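PDB 5CEC: Bd3460 from Bdellovibrio bacteriovorus, which probably protects the predator during prey invasion by binding the endopeptidase Bd3459 through its ankyrin repeats, acting as an immunity protein. Local coordinates for residues 40-43 with 44-48; 62-66 with 67-71. One frame throughout, in Å; residues are numbered along the deposited sequence.

Contact 1 of 2, residues 40-43 with 44-48; sequences GDLA and KVKNL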
ATOM      1  N   GLY B  40       8.372 -10.507   0.579  1.00 26.22           N
ATOM      2  CA  GLY B  40       8.147 -10.399   2.006  1.00 25.69           C
ATOM      3  C   GLY B  40       7.795 -11.723   2.653  1.00 25.53           C
ATOM      4  O   GLY B  40       7.187 -11.724   3.709  1.00 26.59           O
ATOM      5  N   ASP B  41       8.186 -12.847   2.043  1.00 26.23           N
ATOM      6  CA  ASP B  41       7.938 -14.182   2.620  1.00 28.20           C
ATOM      7  C   ASP B  41       9.151 -14.627   3.437  1.00 28.55           C
ATOM      8  O   ASP B  41      10.016 -15.322   2.943  1.00 28.38           O
ATOM      9  CB  ASP B  41       7.601 -15.193   1.516  1.00 30.06           C
ATOM     10  CG  ASP B  41       6.976 -16.448   2.057  1.00 31.37           C
ATOM     11  OD1 ASP B  41       7.267 -16.790   3.225  1.00 35.32           O
ATOM     12  OD2 ASP B  41       6.195 -17.100   1.318  1.00 38.47           O
ATOM     13  N   LEU B  42       9.191 -14.214   4.695  1.00 27.79           N
ATOM     14  CA  LEU B  42      10.324 -14.498   5.574  1.00 29.12           C
ATOM     15  C   LEU B  42      10.513 -15.987   5.813  1.00 30.55           C
ATOM     16  O   LEU B  42      11.642 -16.468   5.871  1.00 31.55           O
ATOM     17  CB  LEU B  42      10.150 -13.775   6.911  1.00 29.77           C
ATOM     18  CG  LEU B  42      11.177 -14.031   8.009  1.00 31.85           C
ATOM     19  CD1 LEU B  42      12.566 -13.600   7.545  1.00 31.60           C
ATOM     20  CD2 LEU B  42      10.771 -13.298   9.279  1.00 35.68           C
ATOM     21  N   ALA B  43       9.412 -16.718   5.967  1.00 31.35           N
ATOM     22  CA  ALA B  43       9.509 -18.153   6.212  1.00 31.28           C
ATOM     23  C   ALA B  43      10.236 -18.822   5.071  1.00 30.79           C
ATOM     24  O   ALA B  43      11.116 -19.638   5.294  1.00 33.78           O
ATOM     25  CB  ALA B  43       8.134 -18.788   6.405  1.00 32.29           C
ATOM     26  N   LYS B  44       9.886 -18.430   3.849  1.00 32.44           N
ATOM     27  CA  LYS B  44      10.500 -18.985   2.648  1.00 31.83           C
ATOM     28  C   LYS B  44      11.973 -18.613   2.571  1.00 32.16           C
ATOM     29  O   LYS B  44      12.807 -19.433   2.196  1.00 34.98           O
ATOM     30  CB  LYS B  44       9.744 -18.502   1.407  1.00 35.04           C
ATOM     31  CG  LYS B  44      10.044 -19.255   0.127  1.00 40.54           C
ATOM     32  CD  LYS B  44       8.953 -19.026  -0.919  1.00 46.02           C
ATOM     33  CE  LYS B  44       7.619 -19.678  -0.551  1.00 50.60           C
ATOM     34  NZ  LYS B  44       6.616 -19.624  -1.655  1.00 55.15           N
ATOM     35  N   VAL B  45      12.287 -17.377   2.946  1.00 30.76           N
ATOM     36  CA  VAL B  45      13.677 -16.939   3.033  1.00 29.75           C
ATOM     37  C   VAL B  45      14.477 -17.784   4.054  1.00 32.02           C
ATOM     38  O   VAL B  45      15.537 -18.302   3.722  1.00 32.80           O
ATOM     39  CB  VAL B  45      13.778 -15.426   3.325  1.00 27.83           C
ATOM     40  CG1 VAL B  45      15.206 -15.020   3.720  1.00 28.91           C
ATOM     41  CG2 VAL B  45      13.305 -14.616   2.109  1.00 26.18           C
ATOM     42  N   LYS B  46      13.956 -17.949   5.268  1.00 31.88           N
ATOM     43  CA  LYS B  46      14.646 -18.769   6.294  1.00 33.95           C
ATOM     44  C   LYS B  46      14.823 -20.223   5.857  1.00 36.24           C
ATOM     45  O   LYS B  46      15.865 -20.843   6.139  1.00 40.20           O
ATOM     46  CB  LYS B  46      13.927 -18.694   7.642  1.00 34.59           C
ATOM     47  CG  LYS B  46      14.054 -17.345   8.324  1.00 36.60           C
ATOM     48  CD  LYS B  46      13.493 -17.375   9.738  1.00 42.62           C
ATOM     49  CE  LYS B  46      13.539 -16.007  10.376  1.00 44.68           C
ATOM     50  NZ  LYS B  46      13.058 -16.046  11.783  1.00 47.76           N
ATOM     51  N   ASN B  47      13.813 -20.763   5.170  1.00 33.90           N
ATOM     52  CA  ASN B  47      13.891 -22.125   4.624  1.00 37.26           C
ATOM     53  C   ASN B  47      14.887 -22.316   3.493  1.00 35.55           C
ATOM     54  O   ASN B  47      15.232 -23.432   3.202  1.00 42.99           O
ATOM     55  CB  ASN B  47      12.509 -22.626   4.185  1.00 38.57           C
ATOM     56  CG  ASN B  47      11.587 -22.918   5.366  1.00 46.77           C
ATOM     57  OD1 ASN B  47      12.018 -22.954   6.526  1.00 43.55           O
ATOM     58  ND2 ASN B  47      10.306 -23.131   5.074  1.00 52.37           N
ATOM     59  N   LEU B  48      15.352 -21.246   2.860  1.00 35.20           N
ATOM     60  CA  LEU B  48      16.378 -21.339   1.800  1.00 37.12           C
ATOM     61  C   LEU B  48      17.783 -20.961   2.277  1.00 39.04           C
ATOM     62  O   LEU B  48      18.777 -21.535   1.819  1.00 39.70           O
ATOM     63  CB  LEU B  48      15.983 -20.447   0.607  1.00 38.10           C
ATOM     64  CG  LEU B  48      14.823 -20.973  -0.254  1.00 39.62           C
ATOM     65  CD1 LEU B  48      14.273 -19.898  -1.185  1.00 39.49           C
ATOM     66  CD2 LEU B  48      15.269 -22.193  -1.044  1.00 42.55           C
TER
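With chi1 at -164°, Asp-41 sets its carboxylate trans to its own amide nitrogen and swings it back over the first turn of the helix, where Lys-44 directs its chain toward the same group. OD1 of Asp-41 accepts the amide hydrogen of Lys-44 at 3.2 Å (N to OD1). The bond is fairly straight at the hydrogen, yet the amide comes in from above the carboxylate plane, 58° out of it, rather than within that plane. The other oxygen faces the lysine chain: OD2 of Asp-41 lies 3.5 Å from CE of Lys-44, and a bend at chi3 of Lys-44, -69°, brings NZ round to a long salt bridge of 3.9 Å with this OD2. One carboxylate thus serves the backbone with one oxygen and a side-chain ammonium with the other, and the nearby positive charge, with the start of the helix dipole, would tend to favour its ionised form.

This is an N-cap, placed at the start of helix 42-49, the second of two helices joined by a tight turn, as in ankyrin repeats. Gly-40, with positive phi, is the first residue to leave helix 31-39, and the turn between the helices is only two residues long. Main-chain bonds take over at once: Val-45 N reaches Asp-41 O at 3.1 Å, and Lys-46 N reaches Leu-42 O at 2.8 Å.

Leu-42, next after the cap, lies obliquely against the extended chain of Lys-46, one turn further on, with CD1 of the leucine 3.8 Å from CE of the lysine. Leu-42 also touches Ile-78 of helix 76-84, while buried Val-45 bridges between Phe-81 of that helix and Leu-33 of helix 31-39.

Contact 2 of 2, residues 62-66 with 67-71; sequences TGMTP and LMNAA
Thr-65 and Met-68 meet where OG1 of the threonine accepts the amide hydrogen of Met-68, 3.1 Å from OG1 to N. A chi1 of 60° tucks that hydroxyl between the backbone N and carbonyl carbon of Thr-65, turning it toward the opening turn of the helix. The chain of Met-68, extended beyond CG, runs back along Thr-65: its SD takes a weak hydrogen bond, 3.6 Å, from Thr-65 N, and its CG rests 3.3 Å from Thr-65 OG1. Thr-65 O is gripped twice by one residue, by Asn-69 N at 3.1 Å and by Asn-69 ND2 at 3.0 Å; the side-chain amide comes from 54° above the carbonyl plane. Over this amide and Met-68 curls Met-64, bent at chi2 and chi3, its CE 3.7 Å from CB of Met-68.

In the next shell, Asp-60 OD1 accepts from the backbone N of both Thr-62 and Met-64, fixing the approach to the helix, while Phe-102 packs against both methionines. This capping box, its return half a weak N-H to sulfur bond, lies in Thr-Pro-Leu-Met, a variant of the Thr-Pro-Leu-His signature that opens the first helix of an ankyrin repeat.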
ATOM      1  N   THR B  62      20.730  -9.293 -13.547  1.00 22.12           N
ATOM      2  CA  THR B  62      20.673  -7.823 -13.542  1.00 21.53           C
ATOM      3  C   THR B  62      21.432  -7.198 -12.352  1.00 19.28           C
ATOM      4  O   THR B  62      21.329  -6.006 -12.114  1.00 19.86           O
ATOM      5  CB  THR B  62      19.221  -7.273 -13.569  1.00 21.56           C
ATOM      6  OG1 THR B  62      18.605  -7.370 -12.276  1.00 22.09           O
ATOM      7  CG2 THR B  62      18.365  -7.986 -14.607  1.00 24.37           C
ATOM      8  N   GLY B  63      22.209  -8.022 -11.641  1.00 18.50           N
ATOM      9  CA  GLY B  63      23.080  -7.612 -10.526  1.00 18.90           C
ATOM     10  C   GLY B  63      22.439  -7.590  -9.167  1.00 17.11           C
ATOM     11  O   GLY B  63      23.017  -7.045  -8.228  1.00 18.00           O
ATOM     12  N   MET B  64      21.237  -8.156  -9.043  1.00 17.98           N
ATOM     13  CA  MET B  64      20.509  -8.135  -7.772  1.00 18.26           C
ATOM     14  C   MET B  64      20.996  -9.202  -6.816  1.00 18.39           C
ATOM     15  O   MET B  64      21.313 -10.339  -7.211  1.00 21.00           O
ATOM     16  CB  MET B  64      19.010  -8.338  -8.005  1.00 18.60           C
ATOM     17  CG  MET B  64      18.364  -7.291  -8.900  1.00 17.60           C
ATOM     18  SD  MET B  64      18.282  -5.666  -8.130  1.00 18.16           S
ATOM     19  CE  MET B  64      16.970  -5.909  -6.934  1.00 18.30           C
ATOM     20  N   THR B  65      20.968  -8.845  -5.553  1.00 17.88           N
ATOM     21  CA  THR B  65      21.180  -9.747  -4.427  1.00 18.89           C
ATOM     22  C   THR B  65      19.882  -9.912  -3.638  1.00 18.97           C
ATOM     23  O   THR B  65      18.954  -9.111  -3.772  1.00 18.00           O
ATOM     24  CB  THR B  65      22.183  -9.149  -3.453  1.00 18.63           C
ATOM     25  OG1 THR B  65      21.678  -7.895  -2.970  1.00 18.21           O
ATOM     26  CG2 THR B  65      23.549  -8.964  -4.109  1.00 19.95           C
ATOM     27  N   PRO B  66      19.831 -10.921  -2.754  1.00 19.19           N
ATOM     28  CA  PRO B  66      18.719 -11.012  -1.808  1.00 19.75           C
ATOM     29  C   PRO B  66      18.487  -9.731  -1.028  1.00 18.09           C
ATOM     30  O   PRO B  66      17.324  -9.339  -0.804  1.00 18.50           O
ATOM     31  CB  PRO B  66      19.162 -12.142  -0.866  1.00 20.97           C
ATOM     32  CG  PRO B  66      20.014 -13.007  -1.733  1.00 20.89           C
ATOM     33  CD  PRO B  66      20.727 -12.097  -2.670  1.00 19.58           C
ATOM     34  N   LEU B  67      19.556  -9.117  -0.540  1.00 16.83           N
ATOM     35  CA  LEU B  67      19.398  -7.913   0.265  1.00 17.10           C
ATOM     36  C   LEU B  67      18.742  -6.790  -0.529  1.00 16.95           C
ATOM     37  O   LEU B  67      17.906  -6.054   0.011  1.00 16.10           O
ATOM     38  CB  LEU B  67      20.757  -7.459   0.813  1.00 16.32           C
ATOM     39  CG  LEU B  67      20.695  -6.281   1.778  1.00 16.68           C
ATOM     40  CD1 LEU B  67      19.987  -6.647   3.054  1.00 17.53           C
ATOM     41  CD2 LEU B  67      22.067  -5.715   2.045  1.00 17.62           C
ATOM     42  N   MET B  68      19.157  -6.604  -1.780  1.00 16.12           N
ATOM     43  CA  MET B  68      18.527  -5.575  -2.627  1.00 15.60           C
ATOM     44  C   MET B  68      17.047  -5.837  -2.804  1.00 16.42           C
ATOM     45  O   MET B  68      16.254  -4.897  -2.757  1.00 17.64           O
ATOM     46  CB  MET B  68      19.192  -5.490  -3.990  1.00 15.91           C
ATOM     47  CG  MET B  68      20.599  -4.929  -3.998  1.00 15.72           C
ATOM     48  SD  MET B  68      21.307  -5.302  -5.615  1.00 17.34           S
ATOM     49  CE  MET B  68      23.039  -5.222  -5.220  1.00 18.62           C
ATOM     50  N   ASN B  69      16.690  -7.085  -3.058  1.00 17.50           N
ATOM     51  CA  ASN B  69      15.300  -7.458  -3.169  1.00 18.96           C
ATOM     52  C   ASN B  69      14.507  -7.165  -1.904  1.00 18.75           C
ATOM     53  O   ASN B  69      13.412  -6.610  -1.982  1.00 19.57           O
ATOM     54  CB  ASN B  69      15.199  -8.941  -3.529  1.00 19.92           C
ATOM     55  CG  ASN B  69      15.325  -9.197  -5.005  1.00 21.51           C
ATOM     56  OD1 ASN B  69      14.371  -9.018  -5.738  1.00 26.14           O
ATOM     57  ND2 ASN B  69      16.498  -9.628  -5.449  1.00 21.64           N
ATOM     58  N   ALA B  70      15.042  -7.533  -0.735  1.00 17.75           N
ATOM     59  CA  ALA B  70      14.356  -7.286   0.527  1.00 17.98           C
ATOM     60  C   ALA B  70      14.198  -5.787   0.780  1.00 16.89           C
ATOM     61  O   ALA B  70      13.170  -5.340   1.283  1.00 19.11           O
ATOM     62  CB  ALA B  70      15.113  -7.926   1.668  1.00 19.10           C
ATOM     63  N   ALA B  71      15.243  -5.021   0.481  1.00 16.64           N
ATOM     64  CA  ALA B  71      15.223  -3.576   0.676  1.00 17.64           C
ATOM     65  C   ALA B  71      14.195  -2.885  -0.226  1.00 17.60           C
ATOM     66  O   ALA B  71      13.434  -2.046   0.251  1.00 19.03           O
ATOM     67  CB  ALA B  71      16.594  -2.989   0.455  1.00 18.20           C
TER

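Contacts 1 and 2 are successive helix starts in the ankyrin array, their centres about 14 Å apart and their nearest atoms about 7 Å apart, without touching. Contact 1 opens helix 42-49, at the surface; contact 2 opens helix 66-72, the next in the chain, and is largely buried in the complex. Both cap an amide three residues on with a side-chain oxygen, a carboxylate in one and a hydroxyl in the other. Helices 31-39 and 76-84 pack against residues of each, which ties them into one stack. Each also touches Bd3459: Asp-41 meets its Pro-155, whereas Thr-62 and Met-64 meet Lys-390 and Arg-392 of that chain.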